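Local coordinates for succinate-semialdehyde dehydrogenase (Streptococcus pyogenes MGAS1882, PDB 4OHT), which probably oxidises succinate semialdehyde to succinate with NADP as the electron acceptor, at residues A[82-87]-A[131-136]; A[126-131]-A[201-206]; A[152-157]-A[181-186]. All coordinates share one frame; numbering follows the deposited sequence.

Contact 1: A[82-87]-A[131-136]; sequences QGEVDL and WNFPYY. With NAP (NADP nicotinamide-adenine-dinucleotide phosphate), chain C.
Glu-84 reaches from helix 78-103 into the turn that follows strand 124-128 and grips two successive backbone N-H groups there, an example of a buried carboxylate pinning a cofactor-site loop in the aldehyde dehydrogenase fold. One oxygen, OE2, takes both bonds. Tyr-136 N comes to Glu-84 OE2 at 2.8 Å on the anti side of the carboxylate and almost straight, at 176°. Tyr-135 N is equally near Glu-84 OE2, at 2.8 Å, but meets it more bent, at 134°, nearly in line with the C-O bond. The acceptor lies near the amino end of the helix that takes in Tyr-136, whose dipole would be expected to favour its negative charge.

The other oxygen, Glu-84 OE1, lies 3.4 Å from CD1 of Phe-133, at the ring's edge and near its plane, and makes a salt bridge with Lys-76. Lys-76 also bonds Asn-132 O, so carboxylate and loop share a partner. An extended side chain, with CG opposite the backbone N (chi1 179°), carries the carboxylate this far from the helix. One turn on, Leu-87 adds an apolar touch to the Tyr-136 ring, whose hydroxyl is hydrogen-bonded to Ser-420 and Arg-140. At the far end of the turn, the indole NE1 of Trp-131 makes a weak bond of 3.3 Å to O1N of the NADP pyrophosphate.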
loop_
_atom_site.group_PDB
_atom_site.type_symbol
_atom_site.label_atom_id
_atom_site.label_comp_id
_atom_site.label_asym_id
_atom_site.label_seq_id
_atom_site.Cartn_x
_atom_site.Cartn_y
_atom_site.Cartn_z
ATOM N N GLN A 82 -11.294 4.757 -30.354
ATOM C CA GLN A 82 -11.799 6.126 -30.205
ATOM C C GLN A 82 -12.460 6.256 -28.834
ATOM O O GLN A 82 -12.358 7.290 -28.178
ATOM C CB GLN A 82 -12.829 6.453 -31.294
ATOM C CG GLN A 82 -12.245 6.564 -32.692
ATOM C CD GLN A 82 -13.311 6.824 -33.739
ATOM O OE1 GLN A 82 -14.203 6.002 -33.948
ATOM N NE2 GLN A 82 -13.227 7.975 -34.401
ATOM N N GLY A 83 -13.140 5.194 -28.411
ATOM C CA GLY A 83 -13.795 5.208 -27.117
ATOM C C GLY A 83 -12.761 5.293 -26.014
ATOM O O GLY A 83 -12.970 5.968 -25.003
ATOM N N GLU A 84 -11.637 4.607 -26.207
ATOM C CA GLU A 84 -10.572 4.631 -25.219
ATOM C C GLU A 84 -10.039 6.051 -25.069
ATOM O O GLU A 84 -9.810 6.518 -23.948
ATOM C CB GLU A 84 -9.427 3.694 -25.615
ATOM C CG GLU A 84 -8.296 3.718 -24.602
ATOM C CD GLU A 84 -7.276 2.616 -24.807
ATOM O OE1 GLU A 84 -7.592 1.631 -25.512
ATOM O OE2 GLU A 84 -6.165 2.731 -24.240
ATOM N N VAL A 85 -9.837 6.739 -26.192
ATOM C CA VAL A 85 -9.342 8.113 -26.142
ATOM C C VAL A 85 -10.313 9.007 -25.367
ATOM O O VAL A 85 -9.886 9.817 -24.551
ATOM C CB VAL A 85 -9.132 8.709 -27.561
ATOM C CG1 VAL A 85 -8.761 10.183 -27.457
ATOM C CG2 VAL A 85 -8.027 7.945 -28.293
ATOM N N ASP A 86 -11.611 8.864 -25.615
ATOM C CA ASP A 86 -12.598 9.680 -24.910
ATOM C C ASP A 86 -12.474 9.497 -23.395
ATOM O O ASP A 86 -12.562 10.467 -22.634
ATOM C CB ASP A 86 -14.028 9.325 -25.347
ATOM C CG ASP A 86 -14.319 9.706 -26.799
ATOM O OD1 ASP A 86 -13.620 10.579 -27.353
ATOM O OD2 ASP A 86 -15.265 9.139 -27.384
ATOM N N LEU A 87 -12.270 8.258 -22.955
ATOM C CA LEU A 87 -12.142 7.993 -21.528
ATOM C C LEU A 87 -10.881 8.667 -20.981
ATOM O O LEU A 87 -10.877 9.178 -19.858
ATOM C CB LEU A 87 -12.106 6.480 -21.261
ATOM C CG LEU A 87 -11.933 6.050 -19.802
ATOM C CD1 LEU A 87 -12.959 6.745 -18.902
ATOM C CD2 LEU A 87 -12.079 4.544 -19.717
ATOM N N TRP A 131 -0.529 -3.974 -22.798
ATOM C CA TRP A 131 -1.008 -3.563 -24.121
ATOM C C TRP A 131 -2.514 -3.504 -24.371
ATOM O O TRP A 131 -2.937 -2.894 -25.355
ATOM C CB TRP A 131 -0.414 -4.483 -25.189
ATOM C CG TRP A 131 -0.587 -5.941 -24.856
ATOM C CD1 TRP A 131 0.341 -6.765 -24.288
ATOM C CD2 TRP A 131 -1.777 -6.728 -25.013
ATOM N NE1 TRP A 131 -0.195 -8.012 -24.077
ATOM C CE2 TRP A 131 -1.492 -8.020 -24.511
ATOM C CE3 TRP A 131 -3.056 -6.468 -25.527
ATOM C CZ2 TRP A 131 -2.442 -9.053 -24.507
ATOM C CZ3 TRP A 131 -4.003 -7.496 -25.523
ATOM C CH2 TRP A 131 -3.687 -8.773 -25.015
ATOM N N ASN A 132 -3.327 -4.118 -23.511
ATOM C CA ASN A 132 -4.762 -4.151 -23.776
ATOM C C ASN A 132 -5.497 -2.809 -23.894
ATOM O O ASN A 132 -6.511 -2.728 -24.585
ATOM C CB ASN A 132 -5.460 -5.104 -22.790
ATOM C CG ASN A 132 -5.613 -4.526 -21.396
ATOM O OD1 ASN A 132 -4.817 -3.702 -20.941
ATOM N ND2 ASN A 132 -6.641 -4.981 -20.701
ATOM N N PHE A 133 -4.982 -1.767 -23.248
ATOM C CA PHE A 133 -5.558 -0.415 -23.316
ATOM C C PHE A 133 -4.343 0.507 -23.219
ATOM O O PHE A 133 -4.092 1.128 -22.181
ATOM C CB PHE A 133 -6.513 -0.155 -22.143
ATOM C CG PHE A 133 -7.829 -0.892 -22.242
ATOM C CD1 PHE A 133 -8.849 -0.426 -23.075
ATOM C CD2 PHE A 133 -8.048 -2.051 -21.495
ATOM C CE1 PHE A 133 -10.074 -1.106 -23.164
ATOM C CE2 PHE A 133 -9.262 -2.740 -21.572
ATOM C CZ PHE A 133 -10.279 -2.268 -22.409
ATOM N N PRO A 134 -3.572 0.607 -24.314
ATOM C CA PRO A 134 -2.355 1.422 -24.418
ATOM C C PRO A 134 -2.392 2.822 -23.799
ATOM O O PRO A 134 -1.458 3.218 -23.109
ATOM C CB PRO A 134 -2.093 1.466 -25.925
ATOM C CG PRO A 134 -2.654 0.177 -26.404
ATOM C CD PRO A 134 -3.960 0.091 -25.641
ATOM N N TYR A 135 -3.463 3.570 -24.043
ATOM C CA TYR A 135 -3.565 4.926 -23.511
ATOM C C TYR A 135 -4.253 5.012 -22.159
ATOM O O TYR A 135 -3.802 5.730 -21.273
ATOM C CB TYR A 135 -4.271 5.832 -24.525
ATOM C CG TYR A 135 -3.295 6.575 -25.403
ATOM C CD1 TYR A 135 -2.229 5.913 -26.004
ATOM C CD2 TYR A 135 -3.395 7.954 -25.579
ATOM C CE1 TYR A 135 -1.282 6.596 -26.746
ATOM C CE2 TYR A 135 -2.452 8.653 -26.323
ATOM C CZ TYR A 135 -1.395 7.965 -26.901
ATOM O OH TYR A 135 -0.442 8.655 -27.613
ATOM N N TYR A 136 -5.344 4.277 -22.005
ATOM C CA TYR A 136 -6.087 4.270 -20.754
ATOM C C TYR A 136 -5.214 3.799 -19.575
ATOM O O TYR A 136 -5.255 4.394 -18.498
ATOM C CB TYR A 136 -7.318 3.372 -20.907
ATOM C CG TYR A 136 -7.951 2.956 -19.599
ATOM C CD1 TYR A 136 -8.742 3.842 -18.867
ATOM C CD2 TYR A 136 -7.740 1.678 -19.084
ATOM C CE1 TYR A 136 -9.309 3.464 -17.652
ATOM C CE2 TYR A 136 -8.299 1.288 -17.868
ATOM C CZ TYR A 136 -9.078 2.185 -17.158
ATOM O OH TYR A 136 -9.598 1.803 -15.944
HETATM P PA NAP C . 2.422 -8.740 -18.694
HETATM O O1A NAP C . 2.705 -8.921 -17.231
HETATM O O2A NAP C . 3.003 -9.859 -19.468
HETATM O O5B NAP C . 3.052 -7.343 -19.145
HETATM C C5B NAP C . 2.598 -6.147 -18.512
HETATM C C4B NAP C . 3.789 -5.230 -18.418
HETATM O O4B NAP C . 4.748 -5.775 -17.480
HETATM C C3B NAP C . 4.487 -5.197 -19.748
HETATM O O3B NAP C . 5.012 -3.887 -19.935
HETATM C C2B NAP C . 5.576 -6.193 -19.594
HETATM O O2B NAP C . 6.668 -5.917 -20.472
HETATM C C1B NAP C . 5.994 -5.962 -18.186
HETATM N N9A NAP C . 6.707 -7.039 -17.624
HETATM C C8A NAP C . 6.292 -8.321 -17.535
HETATM N N7A NAP C . 7.222 -9.053 -16.862
HETATM C C5A NAP C . 8.272 -8.227 -16.498
HETATM C C6A NAP C . 9.461 -8.349 -15.702
HETATM N N6A NAP C . 9.883 -9.559 -15.199
HETATM N N1A NAP C . 10.200 -7.244 -15.457
HETATM C C2A NAP C . 9.846 -6.071 -15.939
HETATM N N3A NAP C . 8.742 -5.900 -16.694
HETATM C C4A NAP C . 7.944 -6.934 -16.993
HETATM O O3 NAP C . 0.866 -8.679 -18.984
HETATM P PN NAP C . 0.292 -8.399 -20.465
HETATM O O1N NAP C . 0.488 -9.638 -21.286
HETATM O O2N NAP C . 1.045 -7.242 -21.084
HETATM O O5D NAP C . -1.186 -8.086 -20.371
HETATM P P2B NAP C . 6.859 -6.694 -21.876
HETATM O O1X NAP C . 8.139 -6.185 -22.494
HETATM O O2X NAP C . 6.993 -8.144 -21.635
HETATM O O3X NAP C . 5.705 -6.437 -22.791
#

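Contact 2: A[126-131]-A[201-206]. With NAP (NADP nicotinamide-adenine-dinucleotide phosphate), chain C.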
loop_
_atom_site.group_PDB
_atom_site.type_symbol
_atom_site.label_atom_id
_atom_site.label_comp_id
_atom_site.label_asym_id
_atom_site.label_seq_id
_atom_site.Cartn_x
_atom_site.Cartn_y
_atom_site.Cartn_z
ATOM N N LEU A 126 7.541 4.861 -10.992
ATOM C CA LEU A 126 7.700 4.012 -12.165
ATOM C C LEU A 126 6.374 3.313 -12.431
ATOM O O LEU A 126 5.776 2.735 -11.519
ATOM C CB LEU A 126 8.769 2.945 -11.935
ATOM C CG LEU A 126 8.713 1.791 -12.945
ATOM C CD1 LEU A 126 9.068 2.308 -14.345
ATOM C CD2 LEU A 126 9.669 0.672 -12.518
ATOM N N ALA A 127 5.917 3.367 -13.678
ATOM C CA ALA A 127 4.676 2.712 -14.070
ATOM C C ALA A 127 5.005 1.660 -15.122
ATOM O O ALA A 127 5.696 1.948 -16.101
ATOM C CB ALA A 127 3.674 3.737 -14.643
ATOM N N VAL A 128 4.525 0.440 -14.900
ATOM C CA VAL A 128 4.733 -0.668 -15.828
ATOM C C VAL A 128 3.331 -1.010 -16.304
ATOM O O VAL A 128 2.481 -1.387 -15.500
ATOM C CB VAL A 128 5.369 -1.886 -15.123
ATOM C CG1 VAL A 128 5.664 -2.992 -16.141
ATOM C CG2 VAL A 128 6.651 -1.455 -14.426
ATOM N N GLU A 129 3.094 -0.881 -17.609
ATOM C CA GLU A 129 1.766 -1.104 -18.170
ATOM C C GLU A 129 1.645 -2.158 -19.270
ATOM O O GLU A 129 2.619 -2.491 -19.951
ATOM C CB GLU A 129 1.217 0.235 -18.692
ATOM C CG GLU A 129 1.207 1.366 -17.658
ATOM C CD GLU A 129 0.459 0.997 -16.377
ATOM O OE1 GLU A 129 -0.582 0.315 -16.465
ATOM O OE2 GLU A 129 0.902 1.401 -15.278
ATOM N N PRO A 130 0.425 -2.693 -19.460
ATOM C CA PRO A 130 0.117 -3.718 -20.464
ATOM C C PRO A 130 -0.433 -3.131 -21.774
ATOM O O PRO A 130 -0.780 -1.950 -21.840
ATOM C CB PRO A 130 -0.908 -4.577 -19.743
ATOM C CG PRO A 130 -1.735 -3.530 -19.053
ATOM C CD PRO A 130 -0.704 -2.534 -18.522
ATOM N N TRP A 131 -0.529 -3.974 -22.798
ATOM C CA TRP A 131 -1.008 -3.563 -24.121
ATOM C C TRP A 131 -2.514 -3.504 -24.371
ATOM O O TRP A 131 -2.937 -2.894 -25.355
ATOM C CB TRP A 131 -0.414 -4.483 -25.189
ATOM C CG TRP A 131 -0.587 -5.941 -24.856
ATOM C CD1 TRP A 131 0.341 -6.765 -24.288
ATOM C CD2 TRP A 131 -1.777 -6.728 -25.013
ATOM N NE1 TRP A 131 -0.195 -8.012 -24.077
ATOM C CE2 TRP A 131 -1.492 -8.020 -24.511
ATOM C CE3 TRP A 131 -3.056 -6.468 -25.527
ATOM C CZ2 TRP A 131 -2.442 -9.053 -24.507
ATOM C CZ3 TRP A 131 -4.003 -7.496 -25.523
ATOM C CH2 TRP A 131 -3.687 -8.773 -25.015
ATOM N N VAL A 201 10.618 6.328 -5.926
ATOM C CA VAL A 201 9.995 6.058 -4.638
ATOM C C VAL A 201 8.792 5.128 -4.655
ATOM O O VAL A 201 8.245 4.811 -3.600
ATOM C CB VAL A 201 9.549 7.376 -3.970
ATOM C CG1 VAL A 201 10.739 8.298 -3.804
ATOM C CG2 VAL A 201 8.466 8.055 -4.819
ATOM N N GLY A 202 8.369 4.705 -5.842
ATOM C CA GLY A 202 7.218 3.827 -5.927
ATOM C C GLY A 202 7.030 3.178 -7.282
ATOM O O GLY A 202 7.582 3.629 -8.284
ATOM N N VAL A 203 6.230 2.118 -7.311
ATOM C CA VAL A 203 5.966 1.400 -8.548
ATOM C C VAL A 203 4.510 0.976 -8.630
ATOM O O VAL A 203 3.975 0.381 -7.690
ATOM C CB VAL A 203 6.808 0.101 -8.654
ATOM C CG1 VAL A 203 6.645 -0.502 -10.036
ATOM C CG2 VAL A 203 8.269 0.381 -8.348
ATOM N N CYS A 204 3.870 1.297 -9.751
ATOM C CA CYS A 204 2.497 0.886 -9.975
ATOM C C CYS A 204 2.519 0.037 -11.240
ATOM O O CYS A 204 2.977 0.481 -12.299
ATOM C CB CYS A 204 1.550 2.087 -10.129
ATOM S SG CYS A 204 1.980 3.309 -11.394
ATOM N N LEU A 205 2.050 -1.200 -11.116
ATOM C CA LEU A 205 2.023 -2.109 -12.246
ATOM C C LEU A 205 0.636 -2.641 -12.555
ATOM O O LEU A 205 -0.187 -2.851 -11.658
ATOM C CB LEU A 205 2.972 -3.293 -11.996
ATOM C CG LEU A 205 3.017 -4.430 -13.033
ATOM C CD1 LEU A 205 4.370 -5.132 -12.968
ATOM C CD2 LEU A 205 1.884 -5.426 -12.792
ATOM N N THR A 206 0.389 -2.836 -13.843
ATOM C CA THR A 206 -0.848 -3.420 -14.323
ATOM C C THR A 206 -0.360 -4.503 -15.283
ATOM O O THR A 206 0.414 -4.227 -16.199
ATOM C CB THR A 206 -1.727 -2.404 -15.083
ATOM O OG1 THR A 206 -2.133 -1.355 -14.193
ATOM C CG2 THR A 206 -2.971 -3.089 -15.623
HETATM P PA NAP C . 2.422 -8.740 -18.694
HETATM O O1A NAP C . 2.705 -8.921 -17.231
HETATM O O2A NAP C . 3.003 -9.859 -19.468
HETATM O O5B NAP C . 3.052 -7.343 -19.145
HETATM C C5B NAP C . 2.598 -6.147 -18.512
HETATM C C4B NAP C . 3.789 -5.230 -18.418
HETATM O O4B NAP C . 4.748 -5.775 -17.480
HETATM C C3B NAP C . 4.487 -5.197 -19.748
HETATM O O3B NAP C . 5.012 -3.887 -19.935
HETATM C C2B NAP C . 5.576 -6.193 -19.594
HETATM O O2B NAP C . 6.668 -5.917 -20.472
HETATM C C1B NAP C . 5.994 -5.962 -18.186
HETATM N N9A NAP C . 6.707 -7.039 -17.624
HETATM C C8A NAP C . 6.292 -8.321 -17.535
HETATM N N7A NAP C . 7.222 -9.053 -16.862
HETATM C C5A NAP C . 8.272 -8.227 -16.498
HETATM C C6A NAP C . 9.461 -8.349 -15.702
HETATM N N6A NAP C . 9.883 -9.559 -15.199
HETATM N N1A NAP C . 10.200 -7.244 -15.457
HETATM C C2A NAP C . 9.846 -6.071 -15.939
HETATM N N3A NAP C . 8.742 -5.900 -16.694
HETATM C C4A NAP C . 7.944 -6.934 -16.993
HETATM O O3 NAP C . 0.866 -8.679 -18.984
HETATM P PN NAP C . 0.292 -8.399 -20.465
HETATM O O1N NAP C . 0.488 -9.638 -21.286
HETATM O O2N NAP C . 1.045 -7.242 -21.084
HETATM O O5D NAP C . -1.186 -8.086 -20.371
HETATM P P2B NAP C . 6.859 -6.694 -21.876
HETATM O O1X NAP C . 8.139 -6.185 -22.494
HETATM O O2X NAP C . 6.993 -8.144 -21.635
HETATM O O3X NAP C . 5.705 -6.437 -22.791
HETATM O O HOH W 1 -0.797 0.636 -13.270
#
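Thr-206, at the end of its strand, packs against Glu-129 and Pro-130, where segment 126-131 leaves the sheet. Followed outward, the threonine side chain meets a different neighbour at each atom. Thr-206 CB lies 3.6 Å from CD of Pro-130 and also approaches the glutamate carboxylate. CG2, placed opposite the backbone N, covers CG and CD of the proline ring. Thr-206 OG1 branches the other way, beside the backbone N (chi1 -64°), and comes within 3.2 Å of OE1 of Glu-129; it also has a weak hydrogen bond with Arg-140. A water lies between the two side chains, 2.6 Å from Thr-206 OG1 and 2.7 Å from Glu-129 OE2. The glutamate bends back at chi2 (-55°), which brings its carboxylate beside the neighbouring strand.

Behind this polar end the strands run parallel in the Rossmann-like nucleotide-binding sheet, with Leu-126, Ala-127 and Val-128 beside Val-203, Cys-204 and Leu-205. Four backbone hydrogen bonds alternate between them: Leu-126 N to Gly-202 O, Cys-204 N to Leu-126 O, Val-128 N to Cys-204 O and Thr-206 N to Val-128 O. Leu-126 and Val-203 lie side by side on the face that also carries Val-128 and Leu-205. On the other face Cys-204 SG rests 3.7 Å from Ala-127 CB, with Val-141 of helix 136-148 packed on the cysteine.

NADP lies across the carboxyl ends of the strands. CG1 of Val-128 approaches the ribose oxygen O4B at 3.2 Å, and the ribose hydroxyl O3B donates to Glu-129 O at 2.8 Å.

Contact 3: A[152-157]-A[181-186]. With NAP (NADP nicotinamide-adenine-dinucleotide phosphate), chain C.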
loop_
_atom_site.group_PDB
_atom_site.type_symbol
_atom_site.label_atom_id
_atom_site.label_comp_id
_atom_site.label_asym_id
_atom_site.label_seq_id
_atom_site.Cartn_x
_atom_site.Cartn_y
_atom_site.Cartn_z
ATOM N N MET A 152 6.885 10.953 -13.551
ATOM C CA MET A 152 6.715 9.547 -13.887
ATOM C C MET A 152 7.594 8.982 -15.013
ATOM O O MET A 152 7.910 9.676 -15.981
ATOM C CB MET A 152 5.244 9.310 -14.232
ATOM C CG MET A 152 4.924 7.910 -14.712
ATOM S SD MET A 152 3.149 7.652 -14.910
ATOM C CE MET A 152 2.638 7.676 -13.173
ATOM N N VAL A 153 8.000 7.721 -14.860
ATOM C CA VAL A 153 8.770 7.031 -15.896
ATOM C C VAL A 153 7.939 5.808 -16.246
ATOM O O VAL A 153 7.417 5.113 -15.363
ATOM C CB VAL A 153 10.209 6.623 -15.452
ATOM C CG1 VAL A 153 11.060 7.877 -15.308
ATOM C CG2 VAL A 153 10.186 5.813 -14.155
ATOM N N LEU A 154 7.800 5.564 -17.543
ATOM C CA LEU A 154 6.968 4.486 -18.032
ATOM C C LEU A 154 7.662 3.378 -18.801
ATOM O O LEU A 154 8.486 3.633 -19.680
ATOM C CB LEU A 154 5.872 5.086 -18.918
ATOM C CG LEU A 154 5.033 4.153 -19.795
ATOM C CD1 LEU A 154 4.076 3.361 -18.928
ATOM C CD2 LEU A 154 4.247 4.980 -20.808
ATOM N N LYS A 155 7.307 2.148 -18.456
ATOM C CA LYS A 155 7.810 0.965 -19.137
ATOM C C LYS A 155 6.519 0.343 -19.648
ATOM O O LYS A 155 5.754 -0.240 -18.871
ATOM C CB LYS A 155 8.504 0.016 -18.157
ATOM C CG LYS A 155 9.298 -1.111 -18.812
ATOM C CD LYS A 155 8.404 -2.239 -19.298
ATOM C CE LYS A 155 9.204 -3.307 -20.026
ATOM N NZ LYS A 155 8.449 -3.792 -21.222
ATOM N N HIS A 156 6.258 0.509 -20.942
ATOM C CA HIS A 156 5.049 -0.024 -21.559
ATOM C C HIS A 156 5.349 -1.381 -22.194
ATOM O O HIS A 156 6.506 -1.793 -22.270
ATOM C CB HIS A 156 4.542 0.941 -22.630
ATOM C CG HIS A 156 3.051 1.073 -22.666
ATOM N ND1 HIS A 156 2.201 0.001 -22.504
ATOM C CD2 HIS A 156 2.259 2.153 -22.866
ATOM C CE1 HIS A 156 0.949 0.414 -22.601
ATOM N NE2 HIS A 156 0.958 1.716 -22.820
ATOM N N ALA A 157 4.307 -2.061 -22.661
ATOM C CA ALA A 157 4.465 -3.372 -23.274
ATOM C C ALA A 157 5.296 -3.327 -24.562
ATOM O O ALA A 157 5.296 -2.329 -25.297
ATOM C CB ALA A 157 3.100 -3.984 -23.550
ATOM N N ILE A 181 6.680 12.935 -17.645
ATOM C CA ILE A 181 6.538 11.513 -17.928
ATOM C C ILE A 181 7.501 11.200 -19.063
ATOM O O ILE A 181 7.617 11.961 -20.029
ATOM C CB ILE A 181 5.103 11.094 -18.348
ATOM C CG1 ILE A 181 5.061 9.569 -18.542
ATOM C CG2 ILE A 181 4.688 11.807 -19.624
ATOM C CD1 ILE A 181 3.657 8.977 -18.710
ATOM N N THR A 182 8.222 10.098 -18.929
ATOM C CA THR A 182 9.161 9.699 -19.959
ATOM C C THR A 182 8.978 8.225 -20.249
ATOM O O THR A 182 8.925 7.397 -19.328
ATOM C CB THR A 182 10.626 9.921 -19.524
ATOM O OG1 THR A 182 10.831 11.299 -19.180
ATOM C CG2 THR A 182 11.576 9.540 -20.658
ATOM N N ASN A 183 8.866 7.895 -21.530
ATOM C CA ASN A 183 8.727 6.505 -21.917
ATOM C C ASN A 183 10.110 5.860 -21.877
ATOM O O ASN A 183 11.102 6.489 -22.245
ATOM C CB ASN A 183 8.155 6.384 -23.324
ATOM C CG ASN A 183 8.141 4.953 -23.809
ATOM O OD1 ASN A 183 7.503 4.090 -23.202
ATOM N ND2 ASN A 183 8.852 4.687 -24.903
ATOM N N LEU A 184 10.173 4.609 -21.435
ATOM C CA LEU A 184 11.441 3.898 -21.350
ATOM C C LEU A 184 11.390 2.601 -22.153
ATOM O O LEU A 184 10.616 1.692 -21.828
ATOM C CB LEU A 184 11.769 3.551 -19.888
ATOM C CG LEU A 184 11.736 4.664 -18.839
ATOM C CD1 LEU A 184 12.041 4.081 -17.463
ATOM C CD2 LEU A 184 12.754 5.737 -19.198
ATOM N N PHE A 185 12.199 2.519 -23.204
ATOM C CA PHE A 185 12.258 1.302 -24.007
ATOM C C PHE A 185 13.378 0.471 -23.379
ATOM O O PHE A 185 14.458 0.329 -23.951
ATOM C CB PHE A 185 12.596 1.626 -25.464
ATOM C CG PHE A 185 11.437 2.175 -26.252
ATOM C CD1 PHE A 185 10.172 1.608 -26.138
ATOM C CD2 PHE A 185 11.619 3.237 -27.137
ATOM C CE1 PHE A 185 9.101 2.088 -26.895
ATOM C CE2 PHE A 185 10.554 3.723 -27.900
ATOM C CZ PHE A 185 9.294 3.149 -27.780
ATOM N N ILE A 186 13.109 -0.074 -22.195
ATOM C CA ILE A 186 14.109 -0.844 -21.474
ATOM C C ILE A 186 13.797 -2.326 -21.273
ATOM O O ILE A 186 12.666 -2.784 -21.475
ATOM C CB ILE A 186 14.384 -0.200 -20.093
ATOM C CG1 ILE A 186 13.093 -0.159 -19.264
ATOM C CG2 ILE A 186 14.934 1.221 -20.285
ATOM C CD1 ILE A 186 13.269 0.478 -17.870
HETATM P PA NAP C . 2.422 -8.740 -18.694
HETATM O O1A NAP C . 2.705 -8.921 -17.231
HETATM O O2A NAP C . 3.003 -9.859 -19.468
HETATM O O5B NAP C . 3.052 -7.343 -19.145
HETATM C C5B NAP C . 2.598 -6.147 -18.512
HETATM C C4B NAP C . 3.789 -5.230 -18.418
HETATM O O4B NAP C . 4.748 -5.775 -17.480
HETATM C C3B NAP C . 4.487 -5.197 -19.748
HETATM O O3B NAP C . 5.012 -3.887 -19.935
HETATM C C2B NAP C . 5.576 -6.193 -19.594
HETATM O O2B NAP C . 6.668 -5.917 -20.472
HETATM C C1B NAP C . 5.994 -5.962 -18.186
HETATM N N9A NAP C . 6.707 -7.039 -17.624
HETATM C C8A NAP C . 6.292 -8.321 -17.535
HETATM N N7A NAP C . 7.222 -9.053 -16.862
HETATM C C5A NAP C . 8.272 -8.227 -16.498
HETATM C C6A NAP C . 9.461 -8.349 -15.702
HETATM N N6A NAP C . 9.883 -9.559 -15.199
HETATM N N1A NAP C . 10.200 -7.244 -15.457
HETATM C C2A NAP C . 9.846 -6.071 -15.939
HETATM N N3A NAP C . 8.742 -5.900 -16.694
HETATM C C4A NAP C . 7.944 -6.934 -16.993
HETATM O O3 NAP C . 0.866 -8.679 -18.984
HETATM P PN NAP C . 0.292 -8.399 -20.465
HETATM O O1N NAP C . 0.488 -9.638 -21.286
HETATM O O2N NAP C . 1.045 -7.242 -21.084
HETATM O O5D NAP C . -1.186 -8.086 -20.371
HETATM P P2B NAP C . 6.859 -6.694 -21.876
HETATM O O1X NAP C . 8.139 -6.185 -22.494
HETATM O O2X NAP C . 6.993 -8.144 -21.635
HETATM O O3X NAP C . 5.705 -6.437 -22.791
HETATM O O HOH W 2 10.085 11.332 -16.238
HETATM O O HOH W 3 8.099 1.485 -22.923
#
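Leu-154 pairs with Asn-183 and loosely touches Ile-181 in the closely knit part of this contact, where strands 152-155 and 181-183 run parallel at an angle of 22°. Three backbone bonds tie them: Thr-182 N to Met-152 O, Leu-154 N to Thr-182 O at 2.8 Å, and Leu-184 N to Leu-154 O. With helix 161-173 they form a beta-alpha-beta unit at the edge of the nucleotide-binding sheet.

Met-152 and Ile-181 lie side by side and point the same way, the sulfur SD of Met-152 being 4.1 Å from CD1 of Ile-181. Leu-154 is on this face too, which helix 136-148 covers through Phe-142 and Ile-138. On the other face CD1 of Leu-184 reaches back to CB of Val-153 at 3.7 Å, and helix 22-41 closes over both through Val-28. Even here a water donates to Met-152 O and accepts from Thr-182 OG1, which also bonds Arg-31.

The backbone ladder ends at Leu-184, and beyond it the pairing is looser. A second water accepts from His-156 N and donates to Asn-183 OD1 (2.7 Å) and Leu-184 O, bridging the segments where no direct backbone bond is made. Asn-183 turns its ND2 over the centre of the Phe-185 ring, 3.2 Å above the plane. Lys-155, bent at chi2 (-78°), runs its CG past CG1 of Ile-186 at 3.9 Å.

Lys-155 NZ donates to NADP O1X, on the 2'-phosphate, at 2.7 Å. Lys-155 NZ also donates to the ester oxygen O2B of NADP at 2.9 Å and to His-156 O, and is hydrogen-bonded with Tyr-3 OH. This grip suggests that the lysine contributes to reading the 2'-phosphate that distinguishes NADP from NAD.

All three contacts are buried, and each sends a residue to the same NADP molecule. Contacts 2 and 3 belong to one sheet: strands 124-128 and 152-155 are neighbours in it, joined by backbone bonds from Ala-127 to Val-153 and Lys-155. Contact 3 takes in the outermost strand, 181-183, whereas contact 2 lies further inside. Their chemistry is that of parallel strands, apolar along the sheet and polar at its carboxyl end. Contact 1 has no strand pairing and is centred on one carboxylate, with a small apolar touch beside it. It shares Trp-131 with contact 2 and meets contact 3 where Pro-134 O is bonded by His-156 NE2.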